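Local coordinates for protein glucose-6-phosphate 1-dehydrogenase (Mycobacterium avium, PDB 4LGV) that probably catalyses the NADP-dependent oxidation of glucose 6-phosphate to 6-phosphogluconolactone, the first step of the pentose phosphate pathway, at residues D152-A157 / R180-E185; K215-D220 / N372-R377; V251-L256 / R442-V447; V407-P412 / Y416-Y421. All coordinates share one frame; numbering follows the deposited sequence.

Contact 1: residues D152-A157 / R180-E185; sequences DLLERA and RAVLDE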
loop_
_atom_site.group_PDB
_atom_site.type_symbol
_atom_site.label_atom_id
_atom_site.label_comp_id
_atom_site.label_asym_id
_atom_site.label_seq_id
_atom_site.Cartn_x
_atom_site.Cartn_y
_atom_site.Cartn_z
ATOM N N ASP A 152 13.896 -20.306 -52.611
ATOM C CA ASP A 152 13.567 -21.292 -51.578
ATOM C C ASP A 152 14.702 -21.445 -50.574
ATOM O O ASP A 152 15.075 -22.553 -50.227
ATOM C CB ASP A 152 13.237 -22.674 -52.212
ATOM C CG ASP A 152 12.121 -23.438 -51.425
ATOM O OD1 ASP A 152 11.033 -22.881 -51.088
ATOM O OD2 ASP A 152 12.352 -24.618 -51.101
ATOM N N LEU A 153 15.214 -20.343 -50.072
ATOM C CA LEU A 153 16.333 -20.382 -49.107
ATOM C C LEU A 153 15.985 -19.883 -47.710
ATOM O O LEU A 153 16.870 -19.639 -46.920
ATOM C CB LEU A 153 17.499 -19.563 -49.663
ATOM C CG LEU A 153 18.276 -20.197 -50.835
ATOM C CD1 LEU A 153 19.325 -19.250 -51.419
ATOM C CD2 LEU A 153 18.919 -21.502 -50.373
ATOM N N LEU A 154 14.701 -19.790 -47.384
ATOM C CA LEU A 154 14.241 -19.201 -46.102
ATOM C C LEU A 154 13.670 -20.177 -45.058
ATOM O O LEU A 154 13.460 -19.791 -43.915
ATOM C CB LEU A 154 13.229 -18.082 -46.377
ATOM C CG LEU A 154 13.833 -16.861 -47.082
ATOM C CD1 LEU A 154 12.735 -15.860 -47.393
ATOM C CD2 LEU A 154 14.923 -16.187 -46.252
ATOM N N GLU A 155 13.445 -21.420 -45.443
ATOM C CA GLU A 155 12.972 -22.449 -44.524
ATOM C C GLU A 155 14.088 -22.629 -43.513
ATOM O O GLU A 155 15.262 -22.770 -43.863
ATOM C CB GLU A 155 12.636 -23.780 -45.245
ATOM N N ARG A 156 13.720 -22.529 -42.256
ATOM C CA ARG A 156 14.676 -22.698 -41.161
ATOM C C ARG A 156 15.709 -21.605 -41.083
ATOM O O ARG A 156 16.749 -21.767 -40.442
ATOM C CB ARG A 156 15.400 -24.063 -41.211
ATOM C CG ARG A 156 14.584 -25.195 -40.602
ATOM C CD ARG A 156 15.229 -26.524 -40.927
ATOM N NE ARG A 156 15.616 -26.488 -42.320
ATOM C CZ ARG A 156 16.523 -27.278 -42.864
ATOM N NH1 ARG A 156 17.170 -28.193 -42.131
ATOM N NH2 ARG A 156 16.787 -27.141 -44.152
ATOM N N ALA A 157 15.437 -20.500 -41.754
ATOM C CA ALA A 157 16.337 -19.381 -41.721
ATOM C C ALA A 157 15.863 -18.326 -40.735
ATOM O O ALA A 157 14.715 -18.309 -40.333
ATOM C CB ALA A 157 16.494 -18.767 -43.100
ATOM N N ARG A 180 7.324 -9.528 -43.930
ATOM C CA ARG A 180 6.362 -10.466 -43.338
ATOM C C ARG A 180 5.581 -11.257 -44.410
ATOM O O ARG A 180 5.016 -12.299 -44.130
ATOM C CB ARG A 180 5.412 -9.734 -42.398
ATOM C CG ARG A 180 6.080 -9.217 -41.138
ATOM C CD ARG A 180 6.428 -10.335 -40.128
ATOM N NE ARG A 180 5.548 -11.533 -40.229
ATOM C CZ ARG A 180 4.352 -11.700 -39.664
ATOM N NH1 ARG A 180 3.813 -10.783 -38.887
ATOM N NH2 ARG A 180 3.689 -12.817 -39.891
ATOM N N ALA A 181 5.598 -10.784 -45.645
ATOM C CA ALA A 181 5.026 -11.565 -46.717
ATOM C C ALA A 181 5.766 -12.904 -46.877
ATOM O O ALA A 181 5.176 -13.853 -47.335
ATOM C CB ALA A 181 5.085 -10.785 -48.041
ATOM N N VAL A 182 7.064 -12.953 -46.554
ATOM C CA VAL A 182 7.830 -14.198 -46.707
ATOM C C VAL A 182 8.468 -14.742 -45.411
ATOM O O VAL A 182 8.975 -15.860 -45.401
ATOM C CB VAL A 182 8.903 -14.068 -47.799
ATOM C CG1 VAL A 182 8.269 -13.936 -49.201
ATOM C CG2 VAL A 182 9.820 -12.886 -47.548
ATOM N N LEU A 183 8.472 -13.946 -44.343
ATOM C CA LEU A 183 9.044 -14.353 -43.063
ATOM C C LEU A 183 8.008 -14.243 -41.946
ATOM O O LEU A 183 7.243 -13.300 -41.909
ATOM C CB LEU A 183 10.228 -13.460 -42.707
ATOM C CG LEU A 183 11.445 -13.522 -43.643
ATOM C CD1 LEU A 183 12.399 -12.332 -43.419
ATOM C CD2 LEU A 183 12.181 -14.823 -43.454
ATOM N N ASP A 184 8.038 -15.186 -41.024
ATOM C CA ASP A 184 7.402 -14.994 -39.723
ATOM C C ASP A 184 8.166 -13.981 -38.905
ATOM O O ASP A 184 9.368 -13.775 -39.104
ATOM C CB ASP A 184 7.344 -16.311 -38.935
ATOM C CG ASP A 184 6.569 -17.403 -39.674
ATOM O OD1 ASP A 184 5.581 -17.070 -40.372
ATOM O OD2 ASP A 184 6.976 -18.581 -39.571
ATOM N N GLU A 185 7.473 -13.373 -37.960
ATOM C CA GLU A 185 8.055 -12.356 -37.084
ATOM C C GLU A 185 9.258 -12.932 -36.383
ATOM O O GLU A 185 10.210 -12.227 -36.181
ATOM C CB GLU A 185 7.019 -11.845 -36.036
ATOM C CG GLU A 185 7.567 -10.819 -35.013
ATOM C CD GLU A 185 8.184 -9.563 -35.655
ATOM O OE1 GLU A 185 7.848 -9.243 -36.835
ATOM O OE2 GLU A 185 9.019 -8.897 -34.976
#

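Contact 2: residues K215-D220 / N372-R377; sequences KLWDRD and NQIVLR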
loop_
_atom_site.group_PDB
_atom_site.type_symbol
_atom_site.label_atom_id
_atom_site.label_comp_id
_atom_site.label_asym_id
_atom_site.label_seq_id
_atom_site.Cartn_x
_atom_site.Cartn_y
_atom_site.Cartn_z
ATOM N N LYS A 215 8.680 -2.886 -3.874
ATOM C CA LYS A 215 7.731 -2.103 -3.102
ATOM C C LYS A 215 7.691 -0.633 -3.459
ATOM O O LYS A 215 6.657 -0.011 -3.272
ATOM C CB LYS A 215 8.058 -2.192 -1.617
ATOM C CG LYS A 215 7.582 -3.475 -0.979
ATOM C CD LYS A 215 6.048 -3.524 -1.109
ATOM C CE LYS A 215 5.339 -4.361 -0.065
ATOM N NZ LYS A 215 5.927 -5.699 -0.216
ATOM N N LEU A 216 8.786 -0.074 -3.957
ATOM C CA LEU A 216 8.873 1.338 -4.285
ATOM C C LEU A 216 8.541 1.630 -5.745
ATOM O O LEU A 216 8.439 2.783 -6.135
ATOM C CB LEU A 216 10.288 1.850 -3.990
ATOM C CG LEU A 216 10.880 1.582 -2.610
ATOM C CD1 LEU A 216 12.321 2.015 -2.476
ATOM C CD2 LEU A 216 10.034 2.275 -1.551
ATOM N N TRP A 217 8.311 0.605 -6.554
ATOM C CA TRP A 217 8.379 0.789 -8.006
ATOM C C TRP A 217 7.035 1.087 -8.672
ATOM O O TRP A 217 6.604 0.414 -9.607
ATOM C CB TRP A 217 9.010 -0.478 -8.612
ATOM C CG TRP A 217 9.911 -0.215 -9.733
ATOM C CD1 TRP A 217 9.562 -0.099 -11.046
ATOM C CD2 TRP A 217 11.324 -0.108 -9.677
ATOM N NE1 TRP A 217 10.696 0.141 -11.803
ATOM C CE2 TRP A 217 11.784 0.132 -10.987
ATOM C CE3 TRP A 217 12.259 -0.182 -8.652
ATOM C CZ2 TRP A 217 13.138 0.236 -11.289
ATOM C CZ3 TRP A 217 13.604 -0.040 -8.948
ATOM C CH2 TRP A 217 14.033 0.157 -10.247
ATOM N N ASP A 218 6.364 2.097 -8.160
ATOM C CA ASP A 218 5.079 2.576 -8.684
ATOM C C ASP A 218 4.804 4.048 -8.260
ATOM O O ASP A 218 5.602 4.656 -7.539
ATOM C CB ASP A 218 3.963 1.659 -8.295
ATOM C CG ASP A 218 3.746 1.597 -6.801
ATOM O OD1 ASP A 218 3.952 2.610 -6.107
ATOM O OD2 ASP A 218 3.343 0.537 -6.304
ATOM N N ARG A 219 3.725 4.630 -8.783
ATOM C CA ARG A 219 3.402 6.039 -8.576
ATOM C C ARG A 219 3.140 6.419 -7.133
ATOM O O ARG A 219 3.056 7.609 -6.820
ATOM C CB ARG A 219 2.146 6.391 -9.379
ATOM C CG ARG A 219 0.910 5.646 -8.913
ATOM C CD ARG A 219 -0.179 5.652 -9.962
ATOM N NE ARG A 219 -0.708 7.001 -10.167
ATOM C CZ ARG A 219 -1.630 7.586 -9.395
ATOM N NH1 ARG A 219 -2.105 7.009 -8.312
ATOM N NH2 ARG A 219 -2.061 8.776 -9.729
ATOM N N ASP A 220 2.976 5.437 -6.248
ATOM C CA ASP A 220 2.712 5.757 -4.854
ATOM C C ASP A 220 4.020 6.173 -4.199
ATOM O O ASP A 220 3.999 6.898 -3.180
ATOM C CB ASP A 220 2.085 4.581 -4.086
ATOM C CG ASP A 220 0.661 4.253 -4.541
ATOM O OD1 ASP A 220 -0.006 5.095 -5.162
ATOM O OD2 ASP A 220 0.173 3.144 -4.231
ATOM N N ASN A 372 14.533 11.239 -1.729
ATOM C CA ASN A 372 15.255 10.033 -2.076
ATOM C C ASN A 372 15.198 9.802 -3.597
ATOM O O ASN A 372 14.221 10.212 -4.279
ATOM C CB ASN A 372 14.652 8.821 -1.354
ATOM C CG ASN A 372 14.837 8.849 0.175
ATOM O OD1 ASN A 372 14.254 8.032 0.857
ATOM N ND2 ASN A 372 15.679 9.713 0.694
ATOM N N GLN A 373 16.224 9.148 -4.115
ATOM C CA GLN A 373 16.281 8.794 -5.542
ATOM C C GLN A 373 16.841 7.403 -5.758
ATOM O O GLN A 373 17.731 6.949 -5.060
ATOM C CB GLN A 373 17.178 9.803 -6.267
ATOM C CG GLN A 373 16.509 11.149 -6.382
ATOM C CD GLN A 373 17.447 12.261 -6.811
ATOM O OE1 GLN A 373 18.105 12.187 -7.833
ATOM N NE2 GLN A 373 17.430 13.334 -6.056
ATOM N N ILE A 374 16.297 6.734 -6.756
ATOM C CA ILE A 374 16.839 5.482 -7.256
ATOM C C ILE A 374 17.473 5.789 -8.592
ATOM O O ILE A 374 16.784 6.219 -9.480
ATOM C CB ILE A 374 15.747 4.452 -7.465
ATOM C CG1 ILE A 374 15.103 4.109 -6.119
ATOM C CG2 ILE A 374 16.325 3.193 -8.088
ATOM C CD1 ILE A 374 13.868 3.242 -6.240
ATOM N N VAL A 375 18.771 5.568 -8.719
ATOM C CA VAL A 375 19.480 5.846 -9.959
ATOM C C VAL A 375 20.012 4.568 -10.586
ATOM O O VAL A 375 20.739 3.826 -9.962
ATOM C CB VAL A 375 20.637 6.794 -9.714
ATOM C CG1 VAL A 375 21.214 7.256 -11.032
ATOM C CG2 VAL A 375 20.188 8.019 -8.925
ATOM N N LEU A 376 19.648 4.330 -11.831
ATOM C CA LEU A 376 20.141 3.206 -12.594
ATOM C C LEU A 376 21.077 3.701 -13.698
ATOM O O LEU A 376 20.614 4.357 -14.617
ATOM C CB LEU A 376 18.955 2.462 -13.235
ATOM C CG LEU A 376 17.837 2.016 -12.287
ATOM C CD1 LEU A 376 16.685 1.438 -13.048
ATOM C CD2 LEU A 376 18.326 0.986 -11.302
ATOM N N ARG A 377 22.375 3.419 -13.600
ATOM C CA ARG A 377 23.276 3.653 -14.695
ATOM C C ARG A 377 23.204 2.440 -15.640
ATOM O O ARG A 377 23.495 1.325 -15.244
ATOM C CB ARG A 377 24.728 3.871 -14.209
ATOM C CG ARG A 377 25.639 4.296 -15.359
ATOM C CD ARG A 377 27.033 4.783 -14.946
ATOM N NE ARG A 377 27.708 3.793 -14.146
ATOM C CZ ARG A 377 28.060 3.953 -12.881
ATOM N NH1 ARG A 377 27.878 5.126 -12.273
ATOM N NH2 ARG A 377 28.618 2.947 -12.227
#

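Contact 3: residues V251-L256 / R442-V447; sequences VVQNHL and RIVQPV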
loop_
_atom_site.group_PDB
_atom_site.type_symbol
_atom_site.label_atom_id
_atom_site.label_comp_id
_atom_site.label_asym_id
_atom_site.label_seq_id
_atom_site.Cartn_x
_atom_site.Cartn_y
_atom_site.Cartn_z
ATOM N N VAL A 251 18.429 7.391 -31.303
ATOM C CA VAL A 251 18.458 6.820 -29.924
ATOM C C VAL A 251 17.131 6.754 -29.173
ATOM O O VAL A 251 16.956 5.906 -28.278
ATOM C CB VAL A 251 19.491 7.546 -29.016
ATOM C CG1 VAL A 251 20.888 7.445 -29.580
ATOM C CG2 VAL A 251 19.162 9.026 -28.881
ATOM N N VAL A 252 16.187 7.607 -29.523
ATOM C CA VAL A 252 14.946 7.685 -28.761
ATOM C C VAL A 252 13.917 6.619 -29.149
ATOM O O VAL A 252 13.436 5.872 -28.282
ATOM C CB VAL A 252 14.316 9.088 -28.836
ATOM C CG1 VAL A 252 12.994 9.134 -28.078
ATOM C CG2 VAL A 252 15.250 10.111 -28.227
ATOM N N GLN A 253 13.598 6.571 -30.436
ATOM C CA GLN A 253 12.531 5.733 -30.972
ATOM C C GLN A 253 12.623 4.285 -30.523
ATOM O O GLN A 253 11.623 3.676 -30.166
ATOM C CB GLN A 253 12.526 5.824 -32.506
ATOM C CG GLN A 253 11.536 4.904 -33.225
ATOM C CD GLN A 253 12.125 3.545 -33.533
ATOM O OE1 GLN A 253 13.238 3.446 -34.008
ATOM N NE2 GLN A 253 11.384 2.477 -33.234
ATOM N N ASN A 254 13.807 3.732 -30.557
ATOM C CA ASN A 254 14.027 2.318 -30.228
ATOM C C ASN A 254 14.748 2.192 -28.877
ATOM O O ASN A 254 14.161 1.750 -27.907
ATOM C CB ASN A 254 14.802 1.619 -31.358
ATOM C CG ASN A 254 14.703 0.120 -31.301
ATOM O OD1 ASN A 254 13.704 -0.412 -30.872
ATOM N ND2 ASN A 254 15.749 -0.572 -31.723
ATOM N N HIS A 255 16.004 2.620 -28.810
ATOM C CA HIS A 255 16.845 2.382 -27.618
ATOM C C HIS A 255 16.243 2.886 -26.312
ATOM O O HIS A 255 16.000 2.093 -25.384
ATOM C CB HIS A 255 18.229 3.002 -27.840
ATOM C CG HIS A 255 19.207 2.778 -26.726
ATOM N ND1 HIS A 255 19.384 1.557 -26.126
ATOM C CD2 HIS A 255 20.101 3.615 -26.131
ATOM C CE1 HIS A 255 20.313 1.653 -25.185
ATOM N NE2 HIS A 255 20.781 2.885 -25.182
ATOM N N LEU A 256 15.996 4.188 -26.224
ATOM C CA LEU A 256 15.624 4.768 -24.957
ATOM C C LEU A 256 14.208 4.405 -24.562
ATOM O O LEU A 256 13.941 4.184 -23.391
ATOM C CB LEU A 256 15.835 6.280 -24.948
ATOM C CG LEU A 256 17.264 6.752 -24.990
ATOM C CD1 LEU A 256 17.385 8.276 -24.907
ATOM C CD2 LEU A 256 18.078 6.145 -23.868
ATOM N N ARG A 442 4.570 5.486 -33.588
ATOM C CA ARG A 442 3.384 6.300 -33.301
ATOM C C ARG A 442 3.716 7.354 -32.250
ATOM O O ARG A 442 3.372 8.519 -32.404
ATOM C CB ARG A 442 2.249 5.421 -32.782
ATOM C CG ARG A 442 1.061 6.212 -32.228
ATOM C CD ARG A 442 0.018 5.346 -31.555
ATOM N NE ARG A 442 0.509 4.640 -30.364
ATOM C CZ ARG A 442 0.739 5.184 -29.167
ATOM N NH1 ARG A 442 0.557 6.466 -28.940
ATOM N NH2 ARG A 442 1.143 4.427 -28.161
ATOM N N ILE A 443 4.419 6.941 -31.196
ATOM C CA ILE A 443 4.755 7.842 -30.106
ATOM C C ILE A 443 5.577 9.036 -30.568
ATOM O O ILE A 443 5.252 10.167 -30.219
ATOM C CB ILE A 443 5.463 7.089 -28.967
ATOM C CG1 ILE A 443 4.466 6.164 -28.294
ATOM C CG2 ILE A 443 6.004 8.033 -27.924
ATOM C CD1 ILE A 443 5.096 5.086 -27.463
ATOM N N VAL A 444 6.599 8.804 -31.384
ATOM C CA VAL A 444 7.537 9.893 -31.778
ATOM C C VAL A 444 7.079 10.687 -33.004
ATOM O O VAL A 444 7.569 11.774 -33.258
ATOM C CB VAL A 444 8.986 9.398 -32.016
ATOM C CG1 VAL A 444 9.534 8.690 -30.789
ATOM C CG2 VAL A 444 9.098 8.488 -33.242
ATOM N N GLN A 445 6.140 10.151 -33.768
ATOM C CA GLN A 445 5.782 10.769 -35.052
ATOM C C GLN A 445 5.506 12.293 -35.000
ATOM O O GLN A 445 5.908 12.998 -35.881
ATOM C CB GLN A 445 4.602 10.025 -35.673
ATOM C CG GLN A 445 4.352 10.425 -37.105
ATOM C CD GLN A 445 5.553 10.049 -37.941
ATOM O OE1 GLN A 445 5.993 10.832 -38.760
ATOM N NE2 GLN A 445 6.176 8.899 -37.640
ATOM N N PRO A 446 4.816 12.788 -33.965
ATOM C CA PRO A 446 4.420 14.194 -33.999
ATOM C C PRO A 446 5.615 15.110 -33.957
ATOM O O PRO A 446 5.606 16.166 -34.590
ATOM C CB PRO A 446 3.576 14.362 -32.738
ATOM C CG PRO A 446 2.986 13.018 -32.522
ATOM C CD PRO A 446 4.056 12.031 -32.949
ATOM N N VAL A 447 6.656 14.684 -33.258
ATOM C CA VAL A 447 7.920 15.425 -33.231
ATOM C C VAL A 447 8.657 15.374 -34.578
ATOM O O VAL A 447 9.342 16.333 -34.968
ATOM C CB VAL A 447 8.794 14.892 -32.078
ATOM C CG1 VAL A 447 10.247 15.236 -32.270
ATOM C CG2 VAL A 447 8.297 15.469 -30.777
#

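Contact 4: residues V407-P412 / Y416-Y421; sequences VDLGEP and YERLLY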
loop_
_atom_site.group_PDB
_atom_site.type_symbol
_atom_site.label_atom_id
_atom_site.label_comp_id
_atom_site.label_asym_id
_atom_site.label_seq_id
_atom_site.Cartn_x
_atom_site.Cartn_y
_atom_site.Cartn_z
ATOM N N VAL A 407 27.363 -6.186 -16.487
ATOM C CA VAL A 407 28.779 -6.054 -16.895
ATOM C C VAL A 407 28.922 -4.853 -17.831
ATOM O O VAL A 407 27.958 -4.446 -18.508
ATOM C CB VAL A 407 29.333 -7.329 -17.630
ATOM C CG1 VAL A 407 29.317 -8.552 -16.707
ATOM C CG2 VAL A 407 28.540 -7.620 -18.925
ATOM N N ASP A 408 30.138 -4.319 -17.893
ATOM C CA ASP A 408 30.408 -3.144 -18.654
ATOM C C ASP A 408 30.434 -3.463 -20.175
ATOM O O ASP A 408 31.229 -4.293 -20.652
ATOM C CB ASP A 408 31.721 -2.511 -18.223
ATOM C CG ASP A 408 32.017 -1.232 -19.007
ATOM O OD1 ASP A 408 31.082 -0.559 -19.489
ATOM O OD2 ASP A 408 33.188 -0.895 -19.133
ATOM N N LEU A 409 29.530 -2.803 -20.890
ATOM C CA LEU A 409 29.398 -2.894 -22.346
ATOM C C LEU A 409 29.623 -1.502 -22.978
ATOM O O LEU A 409 29.025 -1.178 -24.000
ATOM C CB LEU A 409 27.979 -3.449 -22.738
ATOM C CG LEU A 409 27.650 -4.871 -22.241
ATOM C CD1 LEU A 409 26.163 -5.256 -22.466
ATOM C CD2 LEU A 409 28.585 -5.940 -22.855
ATOM N N GLY A 410 30.482 -0.681 -22.362
ATOM C CA GLY A 410 30.767 0.666 -22.854
ATOM C C GLY A 410 31.467 0.689 -24.201
ATOM O O GLY A 410 31.040 1.427 -25.113
ATOM N N GLU A 411 32.547 -0.096 -24.335
ATOM C CA GLU A 411 33.283 -0.142 -25.599
ATOM C C GLU A 411 32.331 -0.717 -26.681
ATOM O O GLU A 411 31.757 -1.785 -26.485
ATOM C CB GLU A 411 34.599 -0.923 -25.492
ATOM C CG GLU A 411 35.820 -0.045 -25.163
ATOM C CD GLU A 411 36.168 0.953 -26.280
ATOM O OE1 GLU A 411 36.307 0.543 -27.458
ATOM O OE2 GLU A 411 36.297 2.164 -25.989
ATOM N N PRO A 412 32.148 0.027 -27.799
ATOM C CA PRO A 412 31.137 -0.351 -28.819
ATOM C C PRO A 412 31.280 -1.775 -29.358
ATOM O O PRO A 412 30.284 -2.380 -29.685
ATOM C CB PRO A 412 31.316 0.696 -29.945
ATOM C CG PRO A 412 32.511 1.521 -29.580
ATOM C CD PRO A 412 32.795 1.317 -28.118
ATOM N N TYR A 416 28.154 -5.062 -29.955
ATOM C CA TYR A 416 28.006 -5.561 -31.291
ATOM C C TYR A 416 28.214 -7.077 -31.374
ATOM O O TYR A 416 27.374 -7.795 -31.917
ATOM C CB TYR A 416 28.960 -4.816 -32.197
ATOM C CG TYR A 416 28.753 -5.191 -33.603
ATOM C CD1 TYR A 416 27.735 -4.622 -34.358
ATOM C CD2 TYR A 416 29.524 -6.172 -34.166
ATOM C CE1 TYR A 416 27.497 -5.013 -35.655
ATOM C CE2 TYR A 416 29.316 -6.573 -35.481
ATOM C CZ TYR A 416 28.297 -5.988 -36.230
ATOM O OH TYR A 416 28.132 -6.362 -37.537
ATOM N N GLU A 417 29.271 -7.591 -30.782
ATOM C CA GLU A 417 29.477 -9.053 -30.743
ATOM C C GLU A 417 28.389 -9.801 -29.964
ATOM O O GLU A 417 28.001 -10.920 -30.318
ATOM C CB GLU A 417 30.868 -9.398 -30.182
ATOM C CG GLU A 417 31.095 -9.024 -28.732
ATOM C CD GLU A 417 32.555 -9.128 -28.286
ATOM O OE1 GLU A 417 33.342 -9.556 -29.098
ATOM O OE2 GLU A 417 32.913 -8.784 -27.132
ATOM N N ARG A 418 27.910 -9.210 -28.872
ATOM C CA ARG A 418 26.816 -9.809 -28.116
ATOM C C ARG A 418 25.568 -9.988 -29.000
ATOM O O ARG A 418 24.911 -11.012 -28.958
ATOM C CB ARG A 418 26.501 -8.898 -26.935
ATOM C CG ARG A 418 25.418 -9.383 -26.013
ATOM C CD ARG A 418 25.146 -8.344 -24.954
ATOM N NE ARG A 418 24.134 -8.822 -24.039
ATOM C CZ ARG A 418 23.277 -8.067 -23.351
ATOM N NH1 ARG A 418 23.247 -6.734 -23.495
ATOM N NH2 ARG A 418 22.456 -8.644 -22.508
ATOM N N LEU A 419 25.226 -8.979 -29.794
ATOM C CA LEU A 419 24.055 -9.066 -30.677
ATOM C C LEU A 419 24.220 -10.110 -31.757
ATOM O O LEU A 419 23.275 -10.843 -32.060
ATOM C CB LEU A 419 23.778 -7.725 -31.358
ATOM C CG LEU A 419 23.160 -6.691 -30.458
ATOM C CD1 LEU A 419 23.158 -5.339 -31.128
ATOM C CD2 LEU A 419 21.750 -7.053 -30.065
ATOM N N LEU A 420 25.427 -10.197 -32.314
ATOM C CA LEU A 420 25.697 -11.141 -33.409
ATOM C C LEU A 420 25.585 -12.542 -32.912
ATOM O O LEU A 420 25.022 -13.413 -33.571
ATOM C CB LEU A 420 27.119 -10.966 -33.993
ATOM C CG LEU A 420 27.265 -10.426 -35.399
ATOM C CD1 LEU A 420 28.723 -10.583 -35.821
ATOM C CD2 LEU A 420 26.362 -11.136 -36.398
ATOM N N TYR A 421 26.161 -12.773 -31.740
ATOM C CA TYR A 421 26.121 -14.102 -31.133
ATOM C C TYR A 421 24.675 -14.468 -30.792
ATOM O O TYR A 421 24.223 -15.590 -31.064
ATOM C CB TYR A 421 27.018 -14.135 -29.903
ATOM C CG TYR A 421 27.084 -15.468 -29.187
ATOM C CD1 TYR A 421 27.958 -16.467 -29.590
ATOM C CD2 TYR A 421 26.271 -15.721 -28.079
ATOM C CE1 TYR A 421 28.044 -17.683 -28.922
ATOM C CE2 TYR A 421 26.343 -16.932 -27.403
ATOM C CZ TYR A 421 27.245 -17.903 -27.828
ATOM O OH TYR A 421 27.288 -19.118 -27.164
#

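Contact 1: residues D152-A157 / R180-E185
L154 packs on V182 and L183 in a small apolar contact between two loops of the Rossmann-type nucleotide-binding domain. Each loop carries the chain from a helix into a strand of the parallel sheet. Loop 152-157 joins helix 141-150 to strand 158-162. Loop 180-185 joins helix 169-180 to strand 188-191, the next strand over. The contact therefore lies near the N-terminal ends of both strands, the second of them an outermost strand of the sheet in this chain.

CB of L154 is directed toward the other loop. Its CG stands anti to the carbonyl carbon (chi1 -67°), which brings both methyls to L183 CD2. CD1 also lies 4.2 Å from V182 CG2. The two leucines cross at about a right angle. L154 continues onto L148 and A149, while V182 rests on V145 and A149. The end of helix 141-150 thus backs both partners. That helix closes in a Schellman motif with D152 at positive phi.

Backbone shape is fixed on each side. L154 to A157 forms a type II turn, closed by A157 N to L154 O at 3.0 Å. Q187 reaches both loops, taking D184 N on OE1 and giving NE2 to A157 O. The R180 side chain turns back beside its own loop. R180 NE donates to L183 O at 3.0 Å and 156°, with the oxygen at the guanidinium edge and in its plane.

Contact 2: residues K215-D220 / N372-R377
The methyl CD1 of I374 fits the notch between L216 and W217. It is 4.3 Å from L216 CD1 and likewise 4.3 Å from W217 CZ3, and it meets the indole obliquely. Two residues along, L376 supplies the next bump. Its CG is anti to the carbonyl carbon (chi1 -54°), and this sets CD1 at the edge of the indole, near the ring plane, 4.1 Å from W217 CH2 and equally close to CZ2. Both methyls come from one face of the strand.

That strand, 373-379, lies between strands 347-354 and 383-392 in the large mixed sheet of the C-terminal domain. Loop 215-220 leads into strand 222-230 of the same sheet and covers this face. W217 is the centre of an inverse gamma turn, and its NE1 bonds to V263 O. Helix 200-209 fills in beside the ring, with L206 touching both W217 and L376. Just before the strand, N372 OD1 accepts from A212 N of a neighbouring subunit, and its ND2 bonds to N210 OD1 of that subunit.

Contact 3: residues V251-L256 / R442-V447
V444 meets V252 and Q253 where helix 434-449 packs on helix 246-264 in the C-terminal domain. At the start of the second segment, R442 takes no part in this contact. Its NH2 forms a salt bridge with E439 and also bonds to M287 O. I443 follows, tied through its backbone to L290.

V444 then carries the contact. Its CG1 is 4.2 Å from Q253 CA, lying against the backbone of the other helix, and 4.4 Å from V252 CG1. Its second methyl, CG2, meets the aliphatic part of Q253, 4.3 Å from CG. After V444 come Q445 and P446. The proline has no N-H to give, and the helix is kinked here. V447 N makes a weak bond to V444 O.

Helix 246-264 has its own irregularity. L256 N reaches back to V251 O at 2.8 Å, a wider pi-type turn. V252 also packs on L337 of strand 335-340, so the helix sits between helix 434-449 and the sheet.

Q253 has CG anti to its backbone N (chi1 175°), then bends so that NE2 bonds to T440 OG1, one turn before V444. The valine contact is thus purely van der Waals, and the NE2 of buried Q253 finds a hydroxyl partner beside it.

Contact 4: residues V407-P412 / Y416-Y421
L409 sets its CD1 against R418, 3.4 Å from R418 NH1. The methyl approaches the guanidinium obliquely, and the two side chains cross at about a right angle. CD1 is also 4.1 Å from R418 CD, so the leucine touches the aliphatic stem as well as the charged end. A second touch is polar. Y416 N donates to P412 O at 3.4 Å, a weak bond though fairly straight at 161°. It spans the first turn of helix 413-424.

R418 is extended from CG to NE, which carries its head well off the helix. There NH1 donates to both G196 O and Q198 O. K197, between them, bonds through NZ to L409 O and G410 O. The arginine and the lysine thus tie residues 196-198 to both segments. Behind L409, an Asx turn shapes the chain. D408 OD1 accepts from G410 N at 2.9 Å, met from above the carboxylate plane. The same oxygen also takes D381 N.

Further out, the loop leads from strand 395-404 into helix 413-424. Y416 packs on M46 and A50, and E417 forms salt bridges to R53 and to R57 just beyond helix 41-56. Helix 413-424 of the C-terminal domain thus lies against a helix of the nucleotide-binding domain, beside the interface between the two.

Contacts 2 and 3 are buried in the C-terminal domain, while contacts 1 and 4 are only partly buried. Contact 1 alone lies in the nucleotide-binding domain; it and contact 2 are on opposite sides of the chain's centre, with their own centres about 42 Å apart. Contacts 1, 2 and 3 are apolar across their segments, but they join different elements: two loops, a loop and a strand, and two helices. Contact 4 differs, pairing a methyl with a guanidinium and adding a weak backbone bond. Contacts 3 and 4 use consecutive helices, 434-449 and 413-424. Contact 2 has N372 bonded to a neighbouring subunit, whereas contacts 1 and 3 touch no other chain.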